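Local coordinates for protein Two-component response regulator (PDB 6SWI) that probably binds DNA through its C-terminal helix-turn-helix domain to regulate arabinan-utilization genes in a bacterial two-component system, at residues Ser27-Glu30 against Ser35-Tyr38. Residues are numbered along the deposited sequence; the frame is centred on the assembly and turned at random.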
loop_
_atom_site.group_PDB
_atom_site.type_symbol
_atom_site.label_atom_id
_atom_site.label_comp_id
_atom_site.label_asym_id
_atom_site.label_seq_id
_atom_site.Cartn_x
_atom_site.Cartn_y
_atom_site.Cartn_z
ATOM N N SER A 27 -14.788 -3.177 -8.817
ATOM C CA SER A 27 -14.427 -4.583 -8.959
ATOM C C SER A 27 -14.617 -5.372 -7.660
ATOM O O SER A 27 -14.971 -6.559 -7.700
ATOM C CB SER A 27 -13.009 -4.685 -9.525
ATOM O OG SER A 27 -12.067 -4.548 -8.485
ATOM N N VAL A 28 -14.387 -4.742 -6.505
ATOM C CA VAL A 28 -14.656 -5.406 -5.234
ATOM C C VAL A 28 -16.154 -5.536 -5.010
ATOM O O VAL A 28 -16.639 -6.567 -4.526
ATOM C CB VAL A 28 -13.963 -4.663 -4.076
ATOM C CG1 VAL A 28 -14.339 -5.266 -2.729
ATOM C CG2 VAL A 28 -12.458 -4.686 -4.266
ATOM N N ALA A 29 -16.914 -4.499 -5.371
ATOM C CA ALA A 29 -18.366 -4.609 -5.294
ATOM C C ALA A 29 -18.886 -5.771 -6.141
ATOM O O ALA A 29 -19.868 -6.420 -5.760
ATOM C CB ALA A 29 -19.025 -3.281 -5.677
ATOM N N GLU A 30 -18.234 -6.067 -7.276
ATOM C CA GLU A 30 -18.613 -7.250 -8.053
ATOM C C GLU A 30 -18.301 -8.536 -7.295
ATOM O O GLU A 30 -19.123 -9.460 -7.260
ATOM C CB GLU A 30 -17.929 -7.287 -9.424
ATOM C CG GLU A 30 -17.726 -5.972 -10.138
ATOM C CD GLU A 30 -19.015 -5.240 -10.432
ATOM O OE1 GLU A 30 -19.329 -4.274 -9.704
ATOM O OE2 GLU A 30 -19.710 -5.622 -11.398
ATOM N N SER A 35 -24.005 -3.196 -4.591
ATOM C CA SER A 35 -23.908 -1.887 -5.214
ATOM C C SER A 35 -22.573 -1.231 -4.886
ATOM O O SER A 35 -22.193 -1.173 -3.713
ATOM C CB SER A 35 -25.014 -1.006 -4.656
ATOM O OG SER A 35 -24.687 0.354 -4.854
ATOM N N PRO A 36 -21.854 -0.699 -5.879
ATOM C CA PRO A 36 -20.630 0.051 -5.557
ATOM C C PRO A 36 -20.874 1.284 -4.710
ATOM O O PRO A 36 -20.011 1.658 -3.906
ATOM C CB PRO A 36 -20.066 0.411 -6.939
ATOM C CG PRO A 36 -20.692 -0.570 -7.887
ATOM C CD PRO A 36 -22.032 -0.904 -7.329
ATOM N N VAL A 37 -22.033 1.933 -4.856
ATOM C CA VAL A 37 -22.331 3.093 -4.027
ATOM C C VAL A 37 -22.512 2.672 -2.577
ATOM O O VAL A 37 -21.965 3.296 -1.662
ATOM C CB VAL A 37 -23.557 3.848 -4.571
ATOM C CG1 VAL A 37 -23.884 5.033 -3.678
ATOM C CG2 VAL A 37 -23.300 4.310 -6.003
ATOM N N TYR A 38 -23.278 1.604 -2.339
ATOM C CA TYR A 38 -23.423 1.087 -0.982
ATOM C C TYR A 38 -22.068 0.749 -0.376
ATOM O O TYR A 38 -21.764 1.134 0.759
ATOM C CB TYR A 38 -24.315 -0.155 -0.996
ATOM C CG TYR A 38 -24.553 -0.718 0.381
ATOM C CD1 TYR A 38 -25.445 -0.100 1.260
ATOM C CD2 TYR A 38 -23.886 -1.849 0.818
ATOM C CE1 TYR A 38 -25.671 -0.602 2.540
ATOM C CE2 TYR A 38 -24.101 -2.361 2.097
ATOM C CZ TYR A 38 -24.996 -1.733 2.950
ATOM O OH TYR A 38 -25.214 -2.239 4.214
#
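The methyl group of A29 packs against the pyrrolidine ring of P36, and nearly all of this small contact rests on that one buried carbon. A29 CB lies 3.7 Å from P36 CA, and the methyl sits over one face of the proline ring rather than against its tip. With so short a side chain between them, the backbones come close, A29 CA and P36 CA being 5.2 Å apart. Helices 25-32 and 36-47, joined by a short turn, form a helix-turn-helix pair consistent with an AraC-type DNA-binding domain, and here the first turn of helix 36-47 rests against helix 25-32. L39 and V34 also touch the A29 methyl and extend the apolar packing. S35 caps helix 36-47: its side chain leaves the backbone away from helix 25-32, and its OG accepts a nearly straight bond from Y38 N (3.1 Å, 174°) and a weak, strongly bent one from V37 N. Toward solvent the fit slackens. Although CB of E30 points away, successive turns of the same sense (chi1 -36°, chi2 -60°) fold its chain back toward the proline, bringing OE1 only to 4.3 Å from P36 CG, a loose approach to that one ring carbon.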